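Local atomic coordinates of putative ubiquinone biosynthesis protein (Nostoc punctiforme, PDB entry 3MSQ), a protein that probably takes part in ubiquinone (coenzyme Q) biosynthesis as a member of the Coq4 family, its precise biochemical role being unsettled. Residues Q146-P154 with Y188-I199; L88-R99 with D127-T137. One frame throughout, in Å; residues are numbered along the deposited sequence.

How the interactions relate
The two contacts follow one another along the chain: interaction 2 sets helix 88-98 against the end of helix 114-133 and the loop after it, and interaction 1 then joins helix 139-152 to the end of helix 177-192. Their centres are 18 Å apart, yet they meet through Tyr129. Its ring packs on Phe149 (CE2 to Phe149 CE1, 3.5 Å) and on Leu198 (CG to Leu198 CD1, 3.7 Å), and Ile199 also touches it. Phe135 closes a second bridge by packing on Phe148. Tyr129 lies between Asp127 and His130 in the HDxxH sequence of the Coq4 family; its side chain turns away from 88-99 and carries the packing of interaction 1 to the back of their helix.

Interaction 1: Q146-P154 with Y188-I199; sequences QAFFLAQTP and YRVGSHTPGKLI
The amide of Gln152 reaches across from the last turn of its helix into the bend 194-198 and bonds three backbone groups there. Gln152 OE1 accepts from Leu198 N at 3.0 Å in a nearly straight bond (169°), while NE2 donates to both Thr194 O and Gly196 O, standing above the plane of each carbonyl. With CG anti to the carbonyl carbon (chi1 -79°), the chain extends past Gly191 O and carries the amide into the bend. A leucine in its place would remove all three bonds and would probably leave the bend freer to shift, with Thr194 O and Gly196 O deprived of the amide donor. Lys197 returns a bond: its NZ donates to Gln152 O at 3.0 Å, at the end of the helix.

In this all-helical Coq4 fold, the axes of 146-152 and 188-192 approach to 7.1 Å and cross at 37°, a closeness probably helped by the small residues Gly191 and Ala151. Gly191 CA sits over the Phe148 ring in a CH-pi contact, 3.7 Å from its centroid. Ala151 CB stands directly above the Tyr188 ring, also 3.7 Å from its centroid. Val190 CG1 meets the Phe148 ring at its edge, and Leu198 crosses that side chain at about a right angle. Leu198 and Ile199 both end at the edge of the Phe149 ring. Beyond Tyr188 lies Met181 of a second subunit.

Interaction 2: L88-R99 with D127-T137; sequences LGHVYAREMKAR and DIYHVVAGFDT
Asp127 faces three side chains of helix 88-98 and its end. Tyr92 OH donates to Asp127 OD2 at 3.2 Å, meeting that oxygen on its anti side, with ring and carboxylate steeply inclined to each other. Arg99 and Asp127 reach toward each other from opposite directions, and Arg99 NH2 forms a salt bridge with Asp127 OD1 at 2.8 Å. The guanidinium and carboxylate are nearly coplanar (11° apart), although the hydrogen bond itself is bent and weak. The selenium of Met96, a selenomethionine in this model, lies beside OD2. One turn on, His130 NE2 donates to Glu95 OE2 at 2.7 Å in an almost straight line (176°). The carboxylate oxygen lies in the imidazole plane, whereas the nitrogen approaches from above the carboxylate.

Behind these polar groups come the residues that position them. Ile128 CG1 covers one face of the Tyr92 ring and Met96 CG the opposite face, so the phenol is sandwiched as it points at Asp127. Thr137 CG2 lies over the centre of the Arg99 guanidinium, 3.5 Å from CZ, and also touches Glu95 OE2. Toward the start of helix 88-98, Leu88 takes over: with CG anti to the backbone N (chi1 176°), its CD1 meets Val131 CG2 at 3.5 Å as well as Ile128 and Val132. Helix 211-218 closes over this apolar end, Ile214 touching both Leu88 and Val132.

Asp127 and His130 belong to the HDxxH sequence characteristic of Coq4 proteins, which in relatives is thought to bind a metal ion; none is modelled in this contact. Segment 88-99 would then probably act as a second shell: Tyr92 and Arg99 hold the carboxylate of Asp127, and Glu95 is likely to fix the rotation of the His130 imidazole.

Interaction 1: Q146-P154 with Y188-I199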
loop_
_atom_site.group_PDB
_atom_site.type_symbol
_atom_site.label_atom_id
_atom_site.label_comp_id
_atom_site.label_asym_id
_atom_site.label_seq_id
_atom_site.Cartn_x
_atom_site.Cartn_y
_atom_site.Cartn_z
ATOM N N GLN A 146 -15.024 6.516 18.861
ATOM C CA GLN A 146 -13.557 6.625 18.804
ATOM C C GLN A 146 -13.123 8.086 18.929
ATOM O O GLN A 146 -12.086 8.376 19.508
ATOM C CB GLN A 146 -12.990 5.981 17.512
ATOM C CG GLN A 146 -13.147 4.447 17.407
ATOM C CD GLN A 146 -12.361 3.654 18.429
ATOM O OE1 GLN A 146 -11.376 4.117 19.002
ATOM N NE2 GLN A 146 -12.793 2.433 18.695
ATOM N N ALA A 147 -13.939 9.002 18.404
ATOM C CA ALA A 147 -13.698 10.444 18.452
ATOM C C ALA A 147 -13.860 10.924 19.881
ATOM O O ALA A 147 -13.018 11.684 20.353
ATOM C CB ALA A 147 -14.643 11.179 17.497
ATOM N N PHE A 148 -14.863 10.391 20.598
ATOM C CA PHE A 148 -15.115 10.664 22.021
ATOM C C PHE A 148 -13.902 10.179 22.854
ATOM O O PHE A 148 -13.425 10.921 23.713
ATOM C CB PHE A 148 -16.428 9.970 22.480
ATOM C CG PHE A 148 -16.851 10.177 23.921
ATOM C CD1 PHE A 148 -16.209 9.509 24.959
ATOM C CD2 PHE A 148 -17.952 10.971 24.233
ATOM C CE1 PHE A 148 -16.607 9.701 26.285
ATOM C CE2 PHE A 148 -18.353 11.150 25.561
ATOM C CZ PHE A 148 -17.680 10.511 26.577
ATOM N N PHE A 149 -13.383 8.960 22.540
ATOM C CA PHE A 149 -12.249 8.312 23.208
ATOM C C PHE A 149 -10.915 9.046 22.970
ATOM O O PHE A 149 -10.135 9.241 23.922
ATOM C CB PHE A 149 -12.179 6.826 22.844
ATOM C CG PHE A 149 -11.343 6.016 23.804
ATOM C CD1 PHE A 149 -11.790 5.760 25.100
ATOM C CD2 PHE A 149 -10.095 5.528 23.426
ATOM C CE1 PHE A 149 -10.992 5.050 26.010
ATOM C CE2 PHE A 149 -9.301 4.817 24.337
ATOM C CZ PHE A 149 -9.762 4.573 25.619
ATOM N N LEU A 150 -10.686 9.507 21.703
ATOM C CA LEU A 150 -9.508 10.297 21.288
ATOM C C LEU A 150 -9.518 11.677 21.995
ATOM O O LEU A 150 -8.451 12.176 22.367
ATOM C CB LEU A 150 -9.457 10.434 19.742
ATOM C CG LEU A 150 -8.221 11.088 19.090
ATOM C CD1 LEU A 150 -7.066 10.135 19.030
ATOM C CD2 LEU A 150 -8.511 11.502 17.681
ATOM N N ALA A 151 -10.722 12.260 22.226
ATOM C CA ALA A 151 -10.865 13.550 22.912
ATOM C C ALA A 151 -10.455 13.459 24.377
ATOM O O ALA A 151 -9.908 14.419 24.904
ATOM C CB ALA A 151 -12.298 14.057 22.803
ATOM N N GLN A 152 -10.701 12.298 25.017
ATOM C CA GLN A 152 -10.432 11.999 26.424
ATOM C C GLN A 152 -9.027 11.483 26.682
ATOM O O GLN A 152 -8.278 12.093 27.439
ATOM C CB GLN A 152 -11.417 10.934 26.911
ATOM C CG GLN A 152 -12.802 11.442 27.239
ATOM C CD GLN A 152 -13.463 10.581 28.275
ATOM O OE1 GLN A 152 -13.278 9.355 28.328
ATOM N NE2 GLN A 152 -14.224 11.213 29.135
ATOM N N THR A 153 -8.710 10.297 26.117
ATOM C CA THR A 153 -7.461 9.547 26.295
ATOM C C THR A 153 -6.971 8.959 24.962
ATOM O O THR A 153 -7.357 7.838 24.607
ATOM C CB THR A 153 -7.646 8.476 27.384
ATOM O OG1 THR A 153 -8.857 7.760 27.151
ATOM C CG2 THR A 153 -7.684 9.068 28.791
ATOM N N PRO A 154 -6.142 9.704 24.192
ATOM C CA PRO A 154 -5.698 9.178 22.873
ATOM C C PRO A 154 -4.793 7.948 22.891
ATOM O O PRO A 154 -3.754 7.948 23.538
ATOM C CB PRO A 154 -5.004 10.363 22.205
ATOM C CG PRO A 154 -4.983 11.458 23.213
ATOM C CD PRO A 154 -5.637 11.063 24.463
ATOM N N TYR A 188 -16.155 14.044 19.525
ATOM C CA TYR A 188 -15.017 14.804 20.014
ATOM C C TYR A 188 -15.441 15.905 21.003
ATOM O O TYR A 188 -14.854 16.023 22.079
ATOM C CB TYR A 188 -14.183 15.380 18.853
ATOM C CG TYR A 188 -12.745 15.634 19.257
ATOM C CD1 TYR A 188 -12.370 16.835 19.861
ATOM C CD2 TYR A 188 -11.766 14.655 19.084
ATOM C CE1 TYR A 188 -11.055 17.058 20.273
ATOM C CE2 TYR A 188 -10.446 14.870 19.485
ATOM C CZ TYR A 188 -10.096 16.070 20.087
ATOM O OH TYR A 188 -8.794 16.281 20.480
ATOM N N ARG A 189 -16.473 16.684 20.646
ATOM C CA ARG A 189 -17.017 17.780 21.436
ATOM C C ARG A 189 -17.464 17.302 22.821
ATOM O O ARG A 189 -17.013 17.868 23.820
ATOM C CB ARG A 189 -18.169 18.415 20.661
ATOM C CG ARG A 189 -18.577 19.817 21.079
ATOM C CD ARG A 189 -19.667 20.375 20.152
ATOM N NE ARG A 189 -20.687 19.391 19.739
ATOM C CZ ARG A 189 -21.657 18.903 20.522
ATOM N NH1 ARG A 189 -21.752 19.277 21.797
ATOM N NH2 ARG A 189 -22.521 18.016 20.041
ATOM N N VAL A 190 -18.289 16.221 22.874
ATOM C CA VAL A 190 -18.829 15.622 24.096
ATOM C C VAL A 190 -17.726 15.016 24.960
ATOM O O VAL A 190 -17.741 15.195 26.177
ATOM C CB VAL A 190 -19.990 14.626 23.820
ATOM C CG1 VAL A 190 -20.510 13.996 25.122
ATOM C CG2 VAL A 190 -21.130 15.293 23.069
ATOM N N GLY A 191 -16.805 14.309 24.322
ATOM C CA GLY A 191 -15.652 13.683 24.955
ATOM C C GLY A 191 -14.727 14.702 25.593
ATOM O O GLY A 191 -14.254 14.485 26.701
ATOM N N SER A 192 -14.507 15.853 24.918
ATOM C CA SER A 192 -13.681 16.974 25.383
ATOM C C SER A 192 -14.292 17.639 26.605
ATOM O O SER A 192 -13.566 18.252 27.384
ATOM C CB SER A 192 -13.548 18.026 24.293
ATOM O OG SER A 192 -12.781 17.517 23.221
ATOM N N HIS A 193 -15.626 17.543 26.756
ATOM C CA HIS A 193 -16.361 18.128 27.871
ATOM C C HIS A 193 -16.789 17.090 28.934
ATOM O O HIS A 193 -17.661 17.371 29.759
ATOM C CB HIS A 193 -17.514 19.008 27.360
ATOM C CG HIS A 193 -17.052 20.123 26.465
ATOM N ND1 HIS A 193 -17.670 20.376 25.251
ATOM C CD2 HIS A 193 -16.025 20.998 26.620
ATOM C CE1 HIS A 193 -17.023 21.406 24.727
ATOM N NE2 HIS A 193 -16.014 21.803 25.507
ATOM N N THR A 194 -16.140 15.910 28.931
ATOM C CA THR A 194 -16.375 14.845 29.892
ATOM C C THR A 194 -15.069 14.642 30.709
ATOM O O THR A 194 -14.093 14.062 30.198
ATOM C CB THR A 194 -16.974 13.584 29.218
ATOM O OG1 THR A 194 -18.157 13.925 28.504
ATOM C CG2 THR A 194 -17.316 12.486 30.209
ATOM N N PRO A 195 -15.018 15.189 31.961
ATOM C CA PRO A 195 -13.804 15.040 32.787
ATOM C C PRO A 195 -13.537 13.605 33.227
ATOM O O PRO A 195 -12.375 13.181 33.253
ATOM C CB PRO A 195 -14.073 15.950 33.979
ATOM C CG PRO A 195 -15.551 16.063 34.061
ATOM C CD PRO A 195 -16.063 15.963 32.673
ATOM N N GLY A 196 -14.608 12.869 33.539
ATOM C CA GLY A 196 -14.541 11.480 33.960
ATOM C C GLY A 196 -14.172 10.593 32.800
ATOM O O GLY A 196 -14.979 10.398 31.876
ATOM N N LYS A 197 -12.934 10.092 32.817
ATOM C CA LYS A 197 -12.392 9.252 31.752
ATOM C C LYS A 197 -13.052 7.878 31.738
ATOM O O LYS A 197 -13.211 7.273 32.792
ATOM C CB LYS A 197 -10.855 9.118 31.893
ATOM C CG LYS A 197 -10.086 10.437 32.103
ATOM C CD LYS A 197 -9.934 11.233 30.828
ATOM C CE LYS A 197 -9.474 12.641 31.087
ATOM N NZ LYS A 197 -9.495 13.453 29.840
ATOM N N LEU A 198 -13.434 7.395 30.546
ATOM C CA LEU A 198 -14.038 6.072 30.352
ATOM C C LEU A 198 -13.071 4.990 30.826
ATOM O O LEU A 198 -13.446 4.168 31.657
ATOM C CB LEU A 198 -14.348 5.821 28.856
ATOM C CG LEU A 198 -15.483 6.607 28.198
ATOM C CD1 LEU A 198 -15.515 6.303 26.698
ATOM C CD2 LEU A 198 -16.844 6.322 28.873
ATOM N N ILE A 199 -11.821 5.023 30.301
ATOM C CA ILE A 199 -10.720 4.091 30.574
ATOM C C ILE A 199 -10.385 3.922 32.078
ATOM O O ILE A 199 -9.944 2.834 32.469
ATOM C CB ILE A 199 -9.475 4.423 29.678
ATOM C CG1 ILE A 199 -8.502 3.248 29.522
ATOM C CG2 ILE A 199 -8.743 5.699 30.082
ATOM C CD1 ILE A 199 -8.851 2.266 28.410
#

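Interaction 2: L88-R99 with D127-T137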
loop_
_atom_site.group_PDB
_atom_site.type_symbol
_atom_site.label_atom_id
_atom_site.label_comp_id
_atom_site.label_asym_id
_atom_site.label_seq_id
_atom_site.Cartn_x
_atom_site.Cartn_y
_atom_site.Cartn_z
ATOM N N LEU A 88 -26.798 -0.232 33.993
ATOM C CA LEU A 88 -25.783 -0.557 32.989
ATOM C C LEU A 88 -25.863 -2.022 32.540
ATOM O O LEU A 88 -25.771 -2.299 31.340
ATOM C CB LEU A 88 -24.391 -0.233 33.546
ATOM C CG LEU A 88 -23.168 -0.572 32.694
ATOM C CD1 LEU A 88 -23.081 0.315 31.498
ATOM C CD2 LEU A 88 -21.908 -0.443 33.516
ATOM N N GLY A 89 -26.053 -2.924 33.505
ATOM C CA GLY A 89 -26.192 -4.358 33.272
ATOM C C GLY A 89 -27.341 -4.689 32.348
ATOM O O GLY A 89 -27.132 -5.329 31.319
ATOM N N HIS A 90 -28.548 -4.201 32.690
ATOM C CA HIS A 90 -29.772 -4.408 31.936
ATOM C C HIS A 90 -29.687 -3.900 30.493
ATOM O O HIS A 90 -30.043 -4.642 29.577
ATOM C CB HIS A 90 -30.964 -3.775 32.670
ATOM C CG HIS A 90 -32.296 -4.213 32.143
ATOM N ND1 HIS A 90 -32.964 -5.298 32.684
ATOM C CD2 HIS A 90 -33.040 -3.703 31.135
ATOM C CE1 HIS A 90 -34.086 -5.412 31.994
ATOM N NE2 HIS A 90 -34.177 -4.471 31.055
ATOM N N VAL A 91 -29.226 -2.645 30.293
ATOM C CA VAL A 91 -29.111 -2.003 28.978
ATOM C C VAL A 91 -28.154 -2.785 28.072
ATOM O O VAL A 91 -28.512 -3.080 26.924
ATOM C CB VAL A 91 -28.752 -0.496 29.070
ATOM C CG1 VAL A 91 -28.695 0.150 27.684
ATOM C CG2 VAL A 91 -29.725 0.256 29.973
ATOM N N TYR A 92 -26.956 -3.146 28.606
ATOM C CA TYR A 92 -25.903 -3.893 27.902
ATOM C C TYR A 92 -26.391 -5.262 27.457
ATOM O O TYR A 92 -26.285 -5.576 26.272
ATOM C CB TYR A 92 -24.626 -4.005 28.761
ATOM C CG TYR A 92 -23.450 -4.640 28.046
ATOM C CD1 TYR A 92 -22.939 -4.087 26.869
ATOM C CD2 TYR A 92 -22.826 -5.780 28.558
ATOM C CE1 TYR A 92 -21.859 -4.667 26.203
ATOM C CE2 TYR A 92 -21.737 -6.364 27.906
ATOM C CZ TYR A 92 -21.255 -5.802 26.730
ATOM O OH TYR A 92 -20.175 -6.356 26.078
ATOM N N ALA A 93 -26.961 -6.045 28.393
ATOM C CA ALA A 93 -27.495 -7.381 28.145
ATOM C C ALA A 93 -28.640 -7.383 27.123
ATOM O O ALA A 93 -28.607 -8.195 26.197
ATOM C CB ALA A 93 -27.940 -8.020 29.447
ATOM N N ARG A 94 -29.613 -6.453 27.258
ATOM C CA ARG A 94 -30.759 -6.324 26.348
ATOM C C ARG A 94 -30.314 -6.121 24.900
ATOM O O ARG A 94 -30.877 -6.756 24.003
ATOM C CB ARG A 94 -31.717 -5.203 26.794
ATOM N N GLU A 95 -29.279 -5.282 24.678
ATOM C CA GLU A 95 -28.757 -5.045 23.336
ATOM C C GLU A 95 -27.720 -6.072 22.842
ATOM O O GLU A 95 -27.444 -6.132 21.637
ATOM C CB GLU A 95 -28.358 -3.585 23.101
ATOM C CG GLU A 95 -27.160 -3.086 23.882
ATOM C CD GLU A 95 -26.726 -1.712 23.411
ATOM O OE1 GLU A 95 -27.376 -0.718 23.814
ATOM O OE2 GLU A 95 -25.789 -1.635 22.581
HETATM N N MSE A 96 -27.179 -6.900 23.762
HETATM C CA MSE A 96 -26.247 -7.983 23.423
HETATM C C MSE A 96 -27.045 -9.148 22.831
HETATM O O MSE A 96 -26.603 -9.769 21.858
HETATM C CB MSE A 96 -25.460 -8.474 24.653
HETATM C CG MSE A 96 -24.114 -7.754 24.893
HETATM SE SE MSE A 96 -22.930 -7.366 23.353
HETATM C CE MSE A 96 -23.016 -9.162 22.371
ATOM N N LYS A 97 -28.230 -9.433 23.431
ATOM C CA LYS A 97 -29.168 -10.484 23.016
ATOM C C LYS A 97 -29.777 -10.128 21.667
ATOM O O LYS A 97 -30.098 -11.024 20.890
ATOM C CB LYS A 97 -30.278 -10.683 24.065
ATOM C CG LYS A 97 -29.781 -11.144 25.438
ATOM C CD LYS A 97 -29.882 -12.644 25.626
ATOM C CE LYS A 97 -29.522 -13.056 27.033
ATOM N NZ LYS A 97 -30.616 -12.784 28.005
ATOM N N ALA A 98 -29.920 -8.817 21.391
ATOM C CA ALA A 98 -30.451 -8.280 20.135
ATOM C C ALA A 98 -29.395 -8.308 19.012
ATOM O O ALA A 98 -29.772 -8.368 17.842
ATOM C CB ALA A 98 -30.969 -6.863 20.346
ATOM N N ARG A 99 -28.084 -8.277 19.365
ATOM C CA ARG A 99 -26.960 -8.294 18.420
ATOM C C ARG A 99 -26.026 -9.494 18.675
ATOM O O ARG A 99 -26.480 -10.605 18.923
ATOM C CB ARG A 99 -26.201 -6.939 18.477
ATOM C CG ARG A 99 -24.713 -6.980 18.095
ATOM C CD ARG A 99 -24.078 -5.604 18.019
ATOM N NE ARG A 99 -23.323 -5.284 19.233
ATOM C CZ ARG A 99 -22.222 -4.534 19.262
ATOM N NH1 ARG A 99 -21.729 -4.019 18.141
ATOM N NH2 ARG A 99 -21.614 -4.283 20.414
ATOM N N ASP A 127 -16.682 -2.352 24.596
ATOM C CA ASP A 127 -18.056 -2.588 24.141
ATOM C C ASP A 127 -19.117 -1.987 25.096
ATOM O O ASP A 127 -20.267 -1.829 24.704
ATOM C CB ASP A 127 -18.299 -4.082 23.896
ATOM C CG ASP A 127 -19.346 -4.346 22.869
ATOM O OD1 ASP A 127 -19.105 -4.019 21.683
ATOM O OD2 ASP A 127 -20.402 -4.897 23.235
ATOM N N ILE A 128 -18.722 -1.648 26.332
ATOM C CA ILE A 128 -19.579 -1.030 27.351
ATOM C C ILE A 128 -19.654 0.480 27.061
ATOM O O ILE A 128 -20.734 1.061 27.170
ATOM C CB ILE A 128 -19.066 -1.370 28.798
ATOM C CG1 ILE A 128 -19.188 -2.877 29.104
ATOM C CG2 ILE A 128 -19.763 -0.565 29.882
ATOM C CD1 ILE A 128 -17.917 -3.564 29.647
ATOM N N TYR A 129 -18.514 1.090 26.646
ATOM C CA TYR A 129 -18.336 2.522 26.354
ATOM C C TYR A 129 -19.494 3.181 25.623
ATOM O O TYR A 129 -20.013 4.176 26.125
ATOM C CB TYR A 129 -17.013 2.828 25.607
ATOM C CG TYR A 129 -15.722 2.589 26.359
ATOM C CD1 TYR A 129 -15.728 2.248 27.704
ATOM C CD2 TYR A 129 -14.491 2.684 25.714
ATOM C CE1 TYR A 129 -14.546 1.977 28.383
ATOM C CE2 TYR A 129 -13.299 2.416 26.382
ATOM C CZ TYR A 129 -13.329 2.073 27.724
ATOM O OH TYR A 129 -12.167 1.817 28.416
ATOM N N HIS A 130 -19.901 2.640 24.458
ATOM C CA HIS A 130 -20.975 3.208 23.649
ATOM C C HIS A 130 -22.331 3.383 24.379
ATOM O O HIS A 130 -23.063 4.323 24.052
ATOM C CB HIS A 130 -21.105 2.479 22.297
ATOM C CG HIS A 130 -21.846 1.192 22.390
ATOM N ND1 HIS A 130 -21.183 -0.015 22.526
ATOM C CD2 HIS A 130 -23.183 0.968 22.395
ATOM C CE1 HIS A 130 -22.135 -0.935 22.597
ATOM N NE2 HIS A 130 -23.356 -0.386 22.529
ATOM N N VAL A 131 -22.660 2.504 25.362
ATOM C CA VAL A 131 -23.915 2.633 26.125
ATOM C C VAL A 131 -23.921 3.858 27.064
ATOM O O VAL A 131 -24.941 4.554 27.145
ATOM C CB VAL A 131 -24.498 1.332 26.768
ATOM C CG1 VAL A 131 -24.325 0.123 25.859
ATOM C CG2 VAL A 131 -23.928 1.058 28.147
ATOM N N VAL A 132 -22.767 4.128 27.735
ATOM C CA VAL A 132 -22.553 5.264 28.640
ATOM C C VAL A 132 -22.379 6.540 27.807
ATOM O O VAL A 132 -23.048 7.541 28.088
ATOM C CB VAL A 132 -21.383 5.015 29.629
ATOM C CG1 VAL A 132 -21.129 6.225 30.535
ATOM C CG2 VAL A 132 -21.635 3.767 30.476
ATOM N N ALA A 133 -21.527 6.482 26.754
ATOM C CA ALA A 133 -21.251 7.593 25.842
ATOM C C ALA A 133 -22.445 7.995 24.955
ATOM O O ALA A 133 -22.501 9.144 24.499
ATOM C CB ALA A 133 -20.044 7.273 24.983
ATOM N N GLY A 134 -23.358 7.055 24.694
ATOM C CA GLY A 134 -24.534 7.296 23.866
ATOM C C GLY A 134 -24.267 7.351 22.370
ATOM O O GLY A 134 -24.552 8.363 21.719
ATOM N N PHE A 135 -23.728 6.247 21.811
ATOM C CA PHE A 135 -23.433 6.050 20.378
ATOM C C PHE A 135 -24.024 4.730 19.905
ATOM O O PHE A 135 -24.128 3.793 20.699
ATOM C CB PHE A 135 -21.922 6.070 20.106
ATOM C CG PHE A 135 -21.312 7.429 20.287
ATOM C CD1 PHE A 135 -21.300 8.347 19.243
ATOM C CD2 PHE A 135 -20.754 7.802 21.504
ATOM C CE1 PHE A 135 -20.768 9.622 19.418
ATOM C CE2 PHE A 135 -20.227 9.078 21.681
ATOM C CZ PHE A 135 -20.245 9.981 20.638
ATOM N N ASP A 136 -24.414 4.650 18.624
ATOM C CA ASP A 136 -24.987 3.426 18.065
ATOM C C ASP A 136 -23.925 2.338 17.832
ATOM O O ASP A 136 -22.723 2.615 17.841
ATOM C CB ASP A 136 -25.781 3.708 16.776
ATOM C CG ASP A 136 -27.060 4.525 16.924
ATOM O OD1 ASP A 136 -27.675 4.490 18.020
ATOM O OD2 ASP A 136 -27.480 5.152 15.923
ATOM N N THR A 137 -24.381 1.093 17.648
ATOM C CA THR A 137 -23.527 -0.072 17.397
ATOM C C THR A 137 -23.087 -0.116 15.931
ATOM O O THR A 137 -22.159 -0.861 15.603
ATOM C CB THR A 137 -24.199 -1.367 17.895
ATOM O OG1 THR A 137 -25.585 -1.372 17.523
ATOM C CG2 THR A 137 -24.079 -1.546 19.401
#